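Local coordinates for protein carbohydrate kinase, FGGY (Rhodospirillum rubrum, PDB 3IFR) that probably phosphorylates D-xylulose at the expense of ATP, as a xylulose kinase of the FGGY carbohydrate kinase family, at residues G337-G349 and P357-S369. Residues are numbered along the deposited sequence; the frame is centred on the assembly and turned at random.
Sequences GADGLVCLPYFLG and PFASGTFTGLSLS
C343 and F363 form the non-hydrogen-bonded pair of a two-stranded antiparallel ribbon, strand 342-344 against 362-364, and put their side chains on the same face. With SG anti to the backbone N (chi1 162°), the cysteine sulfur sits over one face of the F363 ring, SG 4.0 Å from the ring centroid. F363 CE2 meets the edge of the F347 ring, 4.3 Å from its CZ, while F347 CE1 lies 3.7 Å from G361 CA. On the other face, L344 and T362 run alongside each other, their CB atoms 3.8 Å apart; the T362 hydroxyl turns back to the loop before its strand, OG1 donating to S360 O at 3.0 Å. Replacing T362 by alanine is likely to leave S360 O without this donor and to remove the OG1 contact with CD1 of L344. CG2 of T364 packs on CB of V342 at 3.6 Å. Four backbone bonds tie the hairpin; the nearly straight one from T362 N to L344 O (2.8 Å, 169°) uses a carbonyl lone pair. C343 and L341 rest on helix 372-397, T364 and Y346 on helix 475-496. The C343/F363/F347 side is thus apolar and sulfur-aromatic, the T362/T364 side mixed, aliphatic packing beside one backbone-bonded hydroxyl.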
ATOM      1  N   GLY A 337      17.968 -23.869  -2.931  1.00 25.95           N
ATOM      2  CA  GLY A 337      17.022 -24.970  -2.861  1.00 23.72           C
ATOM      3  C   GLY A 337      17.071 -25.671  -1.513  1.00 25.19           C
ATOM      4  O   GLY A 337      16.217 -26.500  -1.197  1.00 26.02           O
ATOM      5  N   ALA A 338      18.083 -25.340  -0.716  1.00 24.39           N
ATOM      6  CA  ALA A 338      18.221 -25.868   0.651  1.00 25.66           C
ATOM      7  C   ALA A 338      18.155 -27.380   0.789  1.00 26.06           C
ATOM      8  O   ALA A 338      17.691 -27.886   1.780  1.00 26.40           O
ATOM      9  CB  ALA A 338      17.210 -25.227   1.561  1.00 24.18           C
ATOM     10  N   ASP A 339      18.635 -28.111  -0.207  1.00 31.43           N
ATOM     11  CA  ASP A 339      18.791 -29.565  -0.069  1.00 28.59           C
ATOM     12  C   ASP A 339      17.443 -30.244   0.046  1.00 28.75           C
ATOM     13  O   ASP A 339      17.263 -31.127   0.883  1.00 27.53           O
ATOM     14  CB  ASP A 339      19.664 -29.903   1.157  1.00 30.94           C
ATOM     15  CG  ASP A 339      21.165 -29.760   0.872  1.00 33.42           C
ATOM     16  OD1 ASP A 339      21.691 -30.538   0.046  1.00 37.27           O
ATOM     17  OD2 ASP A 339      21.825 -28.885   1.469  1.00 31.85           O
ATOM     18  N   GLY A 340      16.489 -29.811  -0.777  1.00 28.19           N
ATOM     19  CA  GLY A 340      15.209 -30.497  -0.856  1.00 26.49           C
ATOM     20  C   GLY A 340      14.137 -30.005   0.096  1.00 28.46           C
ATOM     21  O   GLY A 340      13.035 -30.545   0.123  1.00 30.56           O
ATOM     22  N   LEU A 341      14.450 -28.979   0.876  1.00 27.25           N
ATOM     23  CA  LEU A 341      13.463 -28.317   1.710  1.00 27.43           C
ATOM     24  C   LEU A 341      12.507 -27.575   0.789  1.00 30.05           C
ATOM     25  O   LEU A 341      12.943 -26.987  -0.206  1.00 28.92           O
ATOM     26  CB  LEU A 341      14.135 -27.313   2.642  1.00 27.48           C
ATOM     27  CG  LEU A 341      14.575 -27.843   4.005  1.00 29.66           C
ATOM     28  CD1 LEU A 341      14.917 -26.720   4.964  1.00 27.81           C
ATOM     29  CD2 LEU A 341      13.419 -28.599   4.563  1.00 32.62           C
ATOM     30  N   VAL A 342      11.211 -27.618   1.098  1.00 28.56           N
ATOM     31  CA  VAL A 342      10.246 -26.804   0.375  1.00 27.01           C
ATOM     32  C   VAL A 342       9.316 -26.191   1.386  1.00 25.56           C
ATOM     33  O   VAL A 342       8.699 -26.914   2.148  1.00 28.45           O
ATOM     34  CB  VAL A 342       9.393 -27.642  -0.603  1.00 26.82           C
ATOM     35  CG1 VAL A 342       8.548 -26.727  -1.466  1.00 26.80           C
ATOM     36  CG2 VAL A 342      10.269 -28.519  -1.462  1.00 26.69           C
ATOM     37  N   CYS A 343       9.195 -24.870   1.380  1.00 25.20           N
ATOM     38  CA  CYS A 343       8.315 -24.169   2.310  1.00 24.61           C
ATOM     39  C   CYS A 343       7.132 -23.423   1.625  1.00 27.62           C
ATOM     40  O   CYS A 343       7.314 -22.733   0.616  1.00 25.54           O
ATOM     41  CB  CYS A 343       9.154 -23.228   3.181  1.00 21.03           C
ATOM     42  SG  CYS A 343       8.295 -21.909   4.031  1.00 25.18           S
ATOM     43  N   LEU A 344       5.922 -23.596   2.160  1.00 24.73           N
ATOM     44  CA  LEU A 344       4.820 -22.714   1.843  1.00 26.85           C
ATOM     45  C   LEU A 344       4.715 -21.671   2.940  1.00 29.08           C
ATOM     46  O   LEU A 344       4.540 -22.013   4.108  1.00 28.94           O
ATOM     47  CB  LEU A 344       3.522 -23.501   1.781  1.00 28.60           C
ATOM     48  CG  LEU A 344       3.502 -24.573   0.709  1.00 31.26           C
ATOM     49  CD1 LEU A 344       2.272 -25.414   0.892  1.00 28.95           C
ATOM     50  CD2 LEU A 344       3.539 -23.940  -0.696  1.00 26.71           C
ATOM     51  N   PRO A 345       4.779 -20.384   2.574  1.00 33.07           N
ATOM     52  CA  PRO A 345       4.883 -19.315   3.580  1.00 29.31           C
ATOM     53  C   PRO A 345       3.559 -18.662   3.935  1.00 29.49           C
ATOM     54  O   PRO A 345       3.541 -17.442   4.105  1.00 30.15           O
ATOM     55  CB  PRO A 345       5.740 -18.267   2.868  1.00 29.43           C
ATOM     56  CG  PRO A 345       5.581 -18.591   1.354  1.00 28.18           C
ATOM     57  CD  PRO A 345       4.799 -19.852   1.201  1.00 29.06           C
ATOM     58  N   TYR A 346       2.487 -19.432   4.079  1.00 31.51           N
ATOM     59  CA  TYR A 346       1.170 -18.854   4.368  1.00 33.23           C
ATOM     60  C   TYR A 346       0.717 -18.929   5.851  1.00 35.39           C
ATOM     61  O   TYR A 346      -0.286 -19.582   6.199  1.00 36.93           O
ATOM     62  CB  TYR A 346       0.141 -19.452   3.406  1.00 37.71           C
ATOM     63  CG  TYR A 346       0.649 -19.537   1.968  1.00 34.21           C
ATOM     64  CD1 TYR A 346       1.177 -18.419   1.327  1.00 33.21           C
ATOM     65  CD2 TYR A 346       0.604 -20.733   1.262  1.00 32.82           C
ATOM     66  CE1 TYR A 346       1.639 -18.490   0.025  1.00 33.34           C
ATOM     67  CE2 TYR A 346       1.076 -20.821  -0.039  1.00 35.35           C
ATOM     68  CZ  TYR A 346       1.593 -19.697  -0.655  1.00 34.52           C
ATOM     69  OH  TYR A 346       2.048 -19.779  -1.954  1.00 32.33           O
ATOM     70  N   PHE A 347       1.437 -18.204   6.706  1.00 32.64           N
ATOM     71  CA  PHE A 347       1.213 -18.230   8.148  1.00 33.89           C
ATOM     72  C   PHE A 347      -0.052 -17.514   8.641  1.00 38.83           C
ATOM     73  O   PHE A 347      -0.565 -17.810   9.738  1.00 38.49           O
ATOM     74  CB  PHE A 347       2.461 -17.710   8.861  1.00 34.05           C
ATOM     75  CG  PHE A 347       3.719 -18.442   8.470  1.00 33.24           C
ATOM     76  CD1 PHE A 347       4.030 -19.676   9.049  1.00 31.05           C
ATOM     77  CD2 PHE A 347       4.570 -17.916   7.519  1.00 29.87           C
ATOM     78  CE1 PHE A 347       5.177 -20.363   8.696  1.00 31.09           C
ATOM     79  CE2 PHE A 347       5.725 -18.585   7.162  1.00 33.90           C
ATOM     80  CZ  PHE A 347       6.032 -19.820   7.743  1.00 33.34           C
ATOM     81  N   LEU A 348      -0.564 -16.582   7.842  1.00 37.80           N
ATOM     82  CA  LEU A 348      -1.829 -15.910   8.158  1.00 42.73           C
ATOM     83  C   LEU A 348      -2.880 -16.292   7.132  1.00 46.46           C
ATOM     84  O   LEU A 348      -3.970 -15.727   7.091  1.00 54.81           O
ATOM     85  CB  LEU A 348      -1.658 -14.390   8.146  1.00 41.94           C
ATOM     86  CG  LEU A 348      -0.970 -13.762   9.355  1.00 45.15           C
ATOM     87  CD1 LEU A 348      -0.093 -14.774  10.096  1.00 42.21           C
ATOM     88  CD2 LEU A 348      -0.161 -12.536   8.943  1.00 40.83           C
ATOM     89  N   GLY A 349      -2.555 -17.272   6.314  1.00 45.06           N
ATOM     90  CA  GLY A 349      -3.272 -17.453   5.071  1.00 50.07           C
ATOM     91  C   GLY A 349      -2.450 -16.783   3.975  1.00 48.06           C
ATOM     92  O   GLY A 349      -1.313 -16.339   4.216  1.00 50.26           O
ATOM     93  N   PRO A 357      -6.916 -18.743   0.071  1.00 45.89           N
ATOM     94  CA  PRO A 357      -7.596 -19.424   1.149  1.00 51.96           C
ATOM     95  C   PRO A 357      -6.911 -19.274   2.455  1.00 51.25           C
ATOM     96  O   PRO A 357      -5.949 -18.528   2.560  1.00 42.15           O
ATOM     97  CB  PRO A 357      -7.340 -20.866   0.784  1.00 50.71           C
ATOM     98  CG  PRO A 357      -6.011 -20.852   0.523  1.00 45.15           C
ATOM     99  CD  PRO A 357      -5.703 -19.512  -0.189  1.00 52.65           C
ATOM    100  N   PHE A 358      -7.388 -20.058   3.417  1.00 51.44           N
ATOM    101  CA  PHE A 358      -6.611 -20.339   4.602  1.00 48.22           C
ATOM    102  C   PHE A 358      -5.787 -21.641   4.547  1.00 45.89           C
ATOM    103  O   PHE A 358      -6.102 -22.680   5.080  1.00 39.60           O
ATOM    104  CB  PHE A 358      -7.318 -20.027   5.898  1.00 42.50           C
ATOM    105  CG  PHE A 358      -7.121 -18.620   6.328  1.00 47.46           C
ATOM    106  CD1 PHE A 358      -6.812 -18.301   7.641  1.00 57.89           C
ATOM    107  CD2 PHE A 358      -7.189 -17.605   5.408  1.00 53.64           C
ATOM    108  CE1 PHE A 358      -6.605 -16.986   8.048  1.00 57.30           C
ATOM    109  CE2 PHE A 358      -6.971 -16.273   5.795  1.00 59.97           C
ATOM    110  CZ  PHE A 358      -6.682 -15.972   7.131  1.00 60.30           C
ATOM    111  N   ALA A 359      -4.715 -21.487   3.795  1.00 43.50           N
ATOM    112  CA  ALA A 359      -3.611 -22.369   3.720  1.00 47.45           C
ATOM    113  C   ALA A 359      -2.755 -22.016   4.924  1.00 39.64           C
ATOM    114  O   ALA A 359      -2.930 -20.971   5.488  1.00 41.71           O
ATOM    115  CB  ALA A 359      -2.892 -22.089   2.479  1.00 39.90           C
ATOM    116  N   SER A 360      -1.844 -22.868   5.319  1.00 30.08           N
ATOM    117  CA  SER A 360      -1.044 -22.509   6.456  1.00 32.86           C
ATOM    118  C   SER A 360       0.397 -22.781   6.205  1.00 31.15           C
ATOM    119  O   SER A 360       0.717 -23.504   5.324  1.00 34.94           O
ATOM    120  CB  SER A 360      -1.500 -23.315   7.619  1.00 32.76           C
ATOM    121  OG  SER A 360      -1.606 -24.616   7.186  1.00 36.95           O
ATOM    122  N   GLY A 361       1.261 -22.185   6.981  1.00 30.67           N
ATOM    123  CA  GLY A 361       2.702 -22.396   6.852  1.00 30.81           C
ATOM    124  C   GLY A 361       3.046 -23.870   6.759  1.00 26.86           C
ATOM    125  O   GLY A 361       2.546 -24.690   7.544  1.00 25.20           O
ATOM    126  N   THR A 362       3.856 -24.219   5.763  1.00 27.86           N
ATOM    127  CA  THR A 362       4.294 -25.603   5.606  1.00 28.09           C
ATOM    128  C   THR A 362       5.808 -25.755   5.382  1.00 25.47           C
ATOM    129  O   THR A 362       6.382 -25.051   4.577  1.00 27.49           O
ATOM    130  CB  THR A 362       3.534 -26.235   4.458  1.00 26.42           C
ATOM    131  OG1 THR A 362       2.135 -26.038   4.690  1.00 28.26           O
ATOM    132  CG2 THR A 362       3.842 -27.712   4.355  1.00 25.98           C
ATOM    133  N   PHE A 363       6.453 -26.659   6.102  1.00 21.28           N
ATOM    134  CA  PHE A 363       7.812 -27.029   5.758  1.00 24.88           C
ATOM    135  C   PHE A 363       7.807 -28.495   5.469  1.00 24.95           C
ATOM    136  O   PHE A 363       7.232 -29.259   6.223  1.00 25.76           O
ATOM    137  CB  PHE A 363       8.782 -26.762   6.901  1.00 23.75           C
ATOM    138  CG  PHE A 363       9.115 -25.319   7.080  1.00 22.93           C
ATOM    139  CD1 PHE A 363      10.205 -24.772   6.460  1.00 21.47           C
ATOM    140  CD2 PHE A 363       8.352 -24.515   7.893  1.00 21.52           C
ATOM    141  CE1 PHE A 363      10.529 -23.453   6.644  1.00 22.16           C
ATOM    142  CE2 PHE A 363       8.680 -23.193   8.055  1.00 24.56           C
ATOM    143  CZ  PHE A 363       9.777 -22.667   7.415  1.00 20.68           C
ATOM    144  N   THR A 364       8.458 -28.895   4.387  1.00 23.44           N
ATOM    145  CA  THR A 364       8.428 -30.285   3.982  1.00 22.41           C
ATOM    146  C   THR A 364       9.766 -30.679   3.378  1.00 24.52           C
ATOM    147  O   THR A 364      10.539 -29.820   2.987  1.00 26.04           O
ATOM    148  CB  THR A 364       7.322 -30.519   2.985  1.00 21.88           C
ATOM    149  OG1 THR A 364       7.094 -31.922   2.892  1.00 24.23           O
ATOM    150  CG2 THR A 364       7.723 -29.955   1.619  1.00 26.80           C
ATOM    151  N   GLY A 365      10.047 -31.973   3.307  1.00 25.84           N
ATOM    152  CA  GLY A 365      11.323 -32.432   2.781  1.00 27.07           C
ATOM    153  C   GLY A 365      12.411 -32.380   3.840  1.00 29.72           C
ATOM    154  O   GLY A 365      13.594 -32.426   3.506  1.00 29.83           O
ATOM    155  N   LEU A 366      12.005 -32.260   5.109  1.00 26.85           N
ATOM    156  CA  LEU A 366      12.943 -32.196   6.223  1.00 27.67           C
ATOM    157  C   LEU A 366      13.631 -33.524   6.501  1.00 31.20           C
ATOM    158  O   LEU A 366      13.007 -34.590   6.398  1.00 31.18           O
ATOM    159  CB  LEU A 366      12.248 -31.742   7.508  1.00 24.89           C
ATOM    160  CG  LEU A 366      11.789 -30.293   7.512  1.00 27.43           C
ATOM    161  CD1 LEU A 366      10.718 -30.154   8.565  1.00 27.13           C
ATOM    162  CD2 LEU A 366      12.945 -29.356   7.774  1.00 23.60           C
ATOM    163  N   SER A 367      14.900 -33.445   6.908  1.00 28.05           N
ATOM    164  CA  SER A 367      15.665 -34.613   7.282  1.00 28.97           C
ATOM    165  C   SER A 367      16.582 -34.184   8.399  1.00 30.21           C
ATOM    166  O   SER A 367      16.837 -32.982   8.568  1.00 30.99           O
ATOM    167  CB  SER A 367      16.546 -35.027   6.118  1.00 32.68           C
ATOM    168  OG  SER A 367      17.771 -34.325   6.213  1.00 30.06           O
ATOM    169  N   LEU A 368      17.129 -35.151   9.125  1.00 31.72           N
ATOM    170  CA  LEU A 368      17.995 -34.850  10.275  1.00 29.80           C
ATOM    171  C   LEU A 368      19.284 -34.150   9.868  1.00 32.82           C
ATOM    172  O   LEU A 368      20.036 -33.684  10.721  1.00 31.18           O
ATOM    173  CB  LEU A 368      18.320 -36.111  11.045  1.00 30.22           C
ATOM    174  CG  LEU A 368      17.105 -36.868  11.581  1.00 34.09           C
ATOM    175  CD1 LEU A 368      17.518 -38.291  11.961  1.00 36.96           C
ATOM    176  CD2 LEU A 368      16.469 -36.135  12.748  1.00 29.74           C
ATOM    177  N   SER A 369      19.518 -34.063   8.557  1.00 33.10           N
ATOM    178  CA  SER A 369      20.639 -33.293   8.020  1.00 33.85           C
ATOM    179  C   SER A 369      20.394 -31.782   7.989  1.00 32.01           C
ATOM    180  O   SER A 369      21.338 -31.011   8.077  1.00 32.77           O
ATOM    181  CB  SER A 369      21.029 -33.781   6.605  1.00 35.39           C
ATOM    182  OG  SER A 369      21.442 -35.141   6.621  1.00 38.93           O
TER